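Side-chain contacts in N-acetyl-beta-D glucosaminidase (Rhizomucor miehei CAU432, PDB 4ZM6), which probably hydrolyses terminal beta-linked N-acetylglucosamine and, through a GCN5-related region that binds acetyl-CoA, probably also acetylates glucosamine: residues R385-Q388 against T389-I392; V802-E805 against E806-R809; L839-Y842 against S843-G846. All blocks are in the same frame, centred on the assembly; numbering follows the deposited sequence.

Overall arrangement
The three contacts are local and follow one another along the chain without touching. Contact 1 lies in the loop before strand 392-397 of a six-stranded mixed sheet, and its centre is about 79 Å from that of contact 2, on the opposite side of the chain's centre. Contacts 2 and 3 both belong to the C-terminal N-acetyltransferase-like region, with centres about 19 Å apart and nearest atoms about 7 Å apart. A sulfate relates these two: it is bound by G808 of contact 2 and lies about 5 Å from the F841 side chain of contact 3. Acetyl-CoA binds elsewhere, in a pocket lined by residues from the range 520 to 676, away from all three contacts.

Contact 1 (R385-Q388 against T389-I392); sequences RPAQ and TDKI
With chi1 at -81°, the D390 side chain turns its CG beside its own backbone N and anti to its carbonyl carbon, which carries the carboxylate back to the amide of A387. There OD2 accepts the bond from A387 N at 2.7 Å. The N-H comes to the anti side of the oxygen and a little out of the carboxylate plane. In return D390 N donates to A387 O, also at 2.7 Å, reaching the oxygen from 47° above the carbonyl plane. This second bond closes the type I beta turn from A387 to D390, whose outer corners are Q388 and T389. The A387 methyl lies alongside the carboxylate, A387 CB to D390 OD2 3.4 Å. The P386 ring meets the I392 chain at an oblique angle, P386 CG to I392 CD1 4.2 Å, and both residues also touch W447 of strand 447-452. The loop leads into strand 392-397 of the six-stranded sheet, consistent with the alpha/beta sandwich that follows the barrel in many family 3 hydrolases. A387 and D390 are thus tied by two bonds. D390 OD1 lies close to the carboxylate of D446, so the two acids may disfavour full charge on both; donation from A387 N to D390 OD2, and from K391 N to D446, would partly offset this.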
loop_
_atom_site.group_PDB
_atom_site.type_symbol
_atom_site.label_atom_id
_atom_site.label_comp_id
_atom_site.label_asym_id
_atom_site.label_seq_id
_atom_site.Cartn_x
_atom_site.Cartn_y
_atom_site.Cartn_z
ATOM N N ARG A 385 33.138 11.582 30.678
ATOM C CA ARG A 385 34.512 12.021 30.483
ATOM C C ARG A 385 35.180 11.981 31.842
ATOM O O ARG A 385 35.496 13.030 32.414
ATOM C CB ARG A 385 34.563 13.439 29.902
ATOM C CG ARG A 385 33.789 13.635 28.604
ATOM C CD ARG A 385 33.459 15.104 28.396
ATOM N NE ARG A 385 32.442 15.323 27.371
ATOM C CZ ARG A 385 32.634 15.164 26.063
ATOM N NH1 ARG A 385 33.812 14.754 25.591
ATOM N NH2 ARG A 385 31.635 15.410 25.216
ATOM N N PRO A 386 35.379 10.764 32.378
ATOM C CA PRO A 386 35.970 10.635 33.708
ATOM C C PRO A 386 37.431 11.068 33.746
ATOM O O PRO A 386 38.114 11.075 32.719
ATOM C CB PRO A 386 35.852 9.133 33.997
ATOM C CG PRO A 386 35.875 8.496 32.652
ATOM C CD PRO A 386 35.139 9.451 31.752
ATOM N N ALA A 387 37.887 11.442 34.931
ATOM C CA ALA A 387 39.302 11.694 35.164
ATOM C C ALA A 387 39.981 10.357 35.443
ATOM O O ALA A 387 39.387 9.464 36.056
ATOM C CB ALA A 387 39.488 12.648 36.333
ATOM N N GLN A 388 41.228 10.230 34.998
ATOM C CA GLN A 388 41.999 8.992 35.140
ATOM C C GLN A 388 41.865 8.352 36.520
ATOM O O GLN A 388 41.765 7.131 36.642
ATOM C CB GLN A 388 43.471 9.270 34.856
ATOM C CG GLN A 388 44.262 8.039 34.465
ATOM C CD GLN A 388 45.567 8.397 33.785
ATOM O OE1 GLN A 388 46.278 9.310 34.224
ATOM N NE2 GLN A 388 45.897 7.680 32.710
ATOM N N THR A 389 41.857 9.192 37.551
ATOM C CA THR A 389 41.810 8.745 38.943
ATOM C C THR A 389 40.400 8.469 39.482
ATOM O O THR A 389 40.260 8.057 40.635
ATOM C CB THR A 389 42.479 9.792 39.853
ATOM O OG1 THR A 389 41.864 11.071 39.641
ATOM C CG2 THR A 389 43.965 9.889 39.537
ATOM N N ASP A 390 39.366 8.714 38.675
ATOM C CA ASP A 390 38.000 8.360 39.052
ATOM C C ASP A 390 37.837 6.844 39.115
ATOM O O ASP A 390 38.453 6.109 38.345
ATOM C CB ASP A 390 36.978 8.923 38.057
ATOM C CG ASP A 390 36.659 10.383 38.295
ATOM O OD1 ASP A 390 36.425 10.765 39.460
ATOM O OD2 ASP A 390 36.608 11.146 37.306
ATOM N N LYS A 391 36.997 6.389 40.035
ATOM C CA LYS A 391 36.710 4.971 40.188
ATOM C C LYS A 391 35.413 4.654 39.444
ATOM O O LYS A 391 34.366 5.238 39.739
ATOM C CB LYS A 391 36.578 4.622 41.674
ATOM C CG LYS A 391 36.500 3.130 41.985
ATOM C CD LYS A 391 37.864 2.447 41.948
ATOM C CE LYS A 391 37.976 1.347 43.004
ATOM N NZ LYS A 391 38.209 1.887 44.381
ATOM N N ILE A 392 35.497 3.745 38.473
ATOM C CA ILE A 392 34.325 3.265 37.752
ATOM C C ILE A 392 33.949 1.861 38.227
ATOM O O ILE A 392 34.778 0.948 38.200
ATOM C CB ILE A 392 34.567 3.225 36.224
ATOM C CG1 ILE A 392 34.788 4.643 35.680
ATOM C CG2 ILE A 392 33.387 2.558 35.509
ATOM C CD1 ILE A 392 34.958 4.728 34.174
#

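Contact 2 (V802-E805 against E806-R809); sequences VAQE and ERGR. With SO4 (sulfate ion), chain D.
The guanidinium of R807 has Q804 CB over one face, 3.4 Å from R807 CZ, while the carbonyl oxygen of A803 approaches it obliquely. The R807 chain bends at chi3 (-79°), which brings NE to Q804 O at 2.8 Å, in the carbonyl plane and on a lone pair; this oxygen is 20° out of the guanidinium plane. R807 N reaches the same oxygen from above the carbonyl plane and closes the type I turn from Q804 to R807, so Q804 O is held by two donors of one arginine. The carboxylates of E805 and E806 are turned 58° against each other, with E805 CG 3.5 Å from E806 OE2. E806 CG meets A803 CB at 3.9 Å, and the V802 and E806 side chains cross at about a right angle, V802 CG1 to E806 CB 4.1 Å. E806 OE1 forms a salt bridge with R809 NH1, poorly angled as a hydrogen bond. G808 N donates to sulfate O2 at 2.7 Å. The anion is probably from the crystallisation liquor, but the sequence resembles the acetyl-CoA-binding loop from V618 to G628, with G808 in the place of G624, consistent with the pyrophosphate loop of GCN5-related folds. The loop links strand 794-802 to helix 811-825; A803 packs on F727 and N731 of helix 721-731, and E806 and R809 on I764 of strand 763-771.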
loop_
_atom_site.group_PDB
_atom_site.type_symbol
_atom_site.label_atom_id
_atom_site.label_comp_id
_atom_site.label_asym_id
_atom_site.label_seq_id
_atom_site.Cartn_x
_atom_site.Cartn_y
_atom_site.Cartn_z
ATOM N N VAL A 802 28.251 0.087 -37.830
ATOM C CA VAL A 802 28.360 -0.481 -39.165
ATOM C C VAL A 802 28.009 -1.957 -39.068
ATOM O O VAL A 802 28.180 -2.560 -38.015
ATOM C CB VAL A 802 29.797 -0.335 -39.685
ATOM C CG1 VAL A 802 29.898 -0.776 -41.140
ATOM C CG2 VAL A 802 30.274 1.102 -39.500
ATOM N N ALA A 803 27.513 -2.536 -40.157
ATOM C CA ALA A 803 27.197 -3.966 -40.195
ATOM C C ALA A 803 28.476 -4.769 -40.064
ATOM O O ALA A 803 29.542 -4.293 -40.449
ATOM C CB ALA A 803 26.491 -4.327 -41.494
ATOM N N GLN A 804 28.369 -5.980 -39.516
ATOM C CA GLN A 804 29.544 -6.861 -39.380
ATOM C C GLN A 804 30.210 -7.138 -40.730
ATOM O O GLN A 804 31.416 -6.934 -40.895
ATOM C CB GLN A 804 29.256 -8.195 -38.644
ATOM C CG GLN A 804 27.817 -8.689 -38.528
ATOM C CD GLN A 804 27.243 -8.480 -37.131
ATOM O OE1 GLN A 804 27.386 -7.407 -36.539
ATOM N NE2 GLN A 804 26.597 -9.514 -36.595
ATOM N N GLU A 805 29.400 -7.585 -41.687
ATOM C CA GLU A 805 29.844 -7.847 -43.054
ATOM C C GLU A 805 30.696 -6.717 -43.664
ATOM O O GLU A 805 31.672 -6.981 -44.371
ATOM C CB GLU A 805 28.614 -8.074 -43.937
ATOM C CG GLU A 805 28.912 -8.542 -45.356
ATOM C CD GLU A 805 29.268 -10.015 -45.439
ATOM O OE1 GLU A 805 29.210 -10.720 -44.406
ATOM O OE2 GLU A 805 29.602 -10.468 -46.554
ATOM N N GLU A 806 30.324 -5.469 -43.373
ATOM C CA GLU A 806 30.846 -4.297 -44.080
ATOM C C GLU A 806 31.979 -3.577 -43.346
ATOM O O GLU A 806 32.349 -2.451 -43.710
ATOM C CB GLU A 806 29.703 -3.308 -44.332
ATOM C CG GLU A 806 28.440 -3.939 -44.904
ATOM C CD GLU A 806 28.633 -4.533 -46.288
ATOM O OE1 GLU A 806 29.547 -4.084 -47.016
ATOM O OE2 GLU A 806 27.858 -5.447 -46.653
ATOM N N ARG A 807 32.539 -4.219 -42.325
ATOM C CA ARG A 807 33.573 -3.582 -41.517
ATOM C C ARG A 807 34.878 -3.466 -42.305
ATOM O O ARG A 807 35.154 -4.277 -43.194
ATOM C CB ARG A 807 33.782 -4.356 -40.208
ATOM C CG ARG A 807 32.582 -4.302 -39.273
ATOM C CD ARG A 807 32.743 -5.174 -38.032
ATOM N NE ARG A 807 32.484 -6.596 -38.291
ATOM C CZ ARG A 807 32.312 -7.531 -37.350
ATOM N NH1 ARG A 807 32.366 -7.226 -36.054
ATOM N NH2 ARG A 807 32.081 -8.792 -37.707
ATOM N N GLY A 808 35.659 -2.435 -41.988
ATOM C CA GLY A 808 36.977 -2.240 -42.591
ATOM C C GLY A 808 36.976 -1.591 -43.964
ATOM O O GLY A 808 37.969 -1.679 -44.686
ATOM N N ARG A 809 35.864 -0.941 -44.320
ATOM C CA ARG A 809 35.762 -0.174 -45.563
ATOM C C ARG A 809 35.822 1.328 -45.295
ATOM O O ARG A 809 35.714 2.131 -46.222
ATOM C CB ARG A 809 34.459 -0.507 -46.288
ATOM C CG ARG A 809 34.279 -1.985 -46.593
ATOM C CD ARG A 809 32.876 -2.286 -47.094
ATOM N NE ARG A 809 32.608 -1.626 -48.369
ATOM C CZ ARG A 809 31.395 -1.405 -48.870
ATOM N NH1 ARG A 809 30.309 -1.788 -48.206
ATOM N NH2 ARG A 809 31.271 -0.790 -50.041
HETATM S S SO4 D . 34.770 0.500 -40.165
HETATM O O1 SO4 D . 34.032 0.308 -41.437
HETATM O O2 SO4 D . 35.891 -0.460 -40.117
HETATM O O3 SO4 D . 33.876 0.247 -39.009
HETATM O O4 SO4 D . 35.315 1.877 -40.107
#

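Contact 3 (L839-Y842 against S843-G846); sequences LDFY and SRVG
A short, weakly bonded helix from about L839 ends in a Schellman motif: Y847 N returns to Y842 O, G846 N bonds weakly to S843 O, and the positive phi of G846, 86°, lets the chain turn away. S843 OG donates back to L839 O at 2.6 Å, from above the carbonyl plane. Its chi1 of -72° sets OG beside its own N, which reaches the same L839 oxygen in a weak bond. R844 runs its aliphatic chain along the preceding turn, R844 CG 3.4 Å from D840 O, and bends at chi3 so that R844 NH1 approaches F841 CD2 obliquely at 4.3 Å. V845 CG2 rests against Y842 O at 3.6 Å. Between the aromatic neighbours, F841 CD1 stands over the centre of one face of the Y842 ring, 3.7 Å above its plane. F841 packs on I813 and V816 of helix 811-825, where R844 also touches I813 and V845 touches V816. Y842 meets L689 of strand 686-692 and V833 and V836 of strand 830-836, and L839 reaches T849 of strand 847-857.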
loop_
_atom_site.group_PDB
_atom_site.type_symbol
_atom_site.label_atom_id
_atom_site.label_comp_id
_atom_site.label_asym_id
_atom_site.label_seq_id
_atom_site.Cartn_x
_atom_site.Cartn_y
_atom_site.Cartn_z
ATOM N N LEU A 839 38.409 6.914 -28.187
ATOM C CA LEU A 839 38.760 8.333 -28.270
ATOM C C LEU A 839 39.624 8.672 -29.478
ATOM O O LEU A 839 39.543 9.786 -29.994
ATOM C CB LEU A 839 39.459 8.796 -26.985
ATOM C CG LEU A 839 38.583 9.371 -25.862
ATOM C CD1 LEU A 839 37.218 8.697 -25.771
ATOM C CD2 LEU A 839 39.317 9.285 -24.529
ATOM N N ASP A 840 40.449 7.726 -29.922
ATOM C CA ASP A 840 41.284 7.937 -31.108
ATOM C C ASP A 840 40.464 7.938 -32.399
ATOM O O ASP A 840 40.841 8.584 -33.377
ATOM C CB ASP A 840 42.402 6.887 -31.180
ATOM C CG ASP A 840 43.494 7.126 -30.145
ATOM O OD1 ASP A 840 43.733 8.301 -29.791
ATOM O OD2 ASP A 840 44.114 6.140 -29.689
ATOM N N PHE A 841 39.346 7.216 -32.390
ATOM C CA PHE A 841 38.413 7.200 -33.512
ATOM C C PHE A 841 37.787 8.576 -33.731
ATOM O O PHE A 841 37.793 9.099 -34.845
ATOM C CB PHE A 841 37.317 6.174 -33.239
ATOM C CG PHE A 841 36.310 6.048 -34.338
ATOM C CD1 PHE A 841 35.204 6.885 -34.383
ATOM C CD2 PHE A 841 36.453 5.075 -35.312
ATOM C CE1 PHE A 841 34.264 6.760 -35.387
ATOM C CE2 PHE A 841 35.515 4.941 -36.317
ATOM C CZ PHE A 841 34.419 5.787 -36.357
ATOM N N TYR A 842 37.239 9.150 -32.663
ATOM C CA TYR A 842 36.575 10.449 -32.737
ATOM C C TYR A 842 37.562 11.621 -32.715
ATOM O O TYR A 842 37.176 12.762 -32.978
ATOM C CB TYR A 842 35.552 10.596 -31.605
ATOM C CG TYR A 842 34.361 9.668 -31.723
ATOM C CD1 TYR A 842 33.329 9.941 -32.612
ATOM C CD2 TYR A 842 34.261 8.519 -30.939
ATOM C CE1 TYR A 842 32.235 9.096 -32.723
ATOM C CE2 TYR A 842 33.170 7.669 -31.043
ATOM C CZ TYR A 842 32.162 7.964 -31.937
ATOM O OH TYR A 842 31.077 7.131 -32.047
ATOM N N SER A 843 38.826 11.345 -32.391
ATOM C CA SER A 843 39.899 12.340 -32.530
ATOM C C SER A 843 40.148 12.680 -33.998
ATOM O O SER A 843 40.528 13.803 -34.319
ATOM C CB SER A 843 41.203 11.835 -31.902
ATOM O OG SER A 843 41.124 11.820 -30.486
ATOM N N ARG A 844 39.915 11.704 -34.879
ATOM C CA ARG A 844 40.114 11.868 -36.323
ATOM C C ARG A 844 39.082 12.778 -37.006
ATOM O O ARG A 844 39.187 13.034 -38.208
ATOM C CB ARG A 844 40.100 10.498 -37.010
ATOM C CG ARG A 844 41.224 9.566 -36.579
ATOM C CD ARG A 844 40.859 8.111 -36.828
ATOM N NE ARG A 844 40.592 7.849 -38.241
ATOM C CZ ARG A 844 40.083 6.715 -38.726
ATOM N NH1 ARG A 844 39.766 5.704 -37.920
ATOM N NH2 ARG A 844 39.882 6.593 -40.032
ATOM N N VAL A 845 38.082 13.245 -36.257
ATOM C CA VAL A 845 37.096 14.192 -36.774
ATOM C C VAL A 845 36.853 15.349 -35.794
ATOM O O VAL A 845 35.760 15.916 -35.747
ATOM C CB VAL A 845 35.771 13.478 -37.135
ATOM C CG1 VAL A 845 35.977 12.529 -38.305
ATOM C CG2 VAL A 845 35.211 12.717 -35.940
ATOM N N GLY A 846 37.874 15.689 -35.008
ATOM C CA GLY A 846 37.866 16.909 -34.193
ATOM C C GLY A 846 37.227 16.859 -32.814
ATOM O O GLY A 846 37.042 17.908 -32.192
#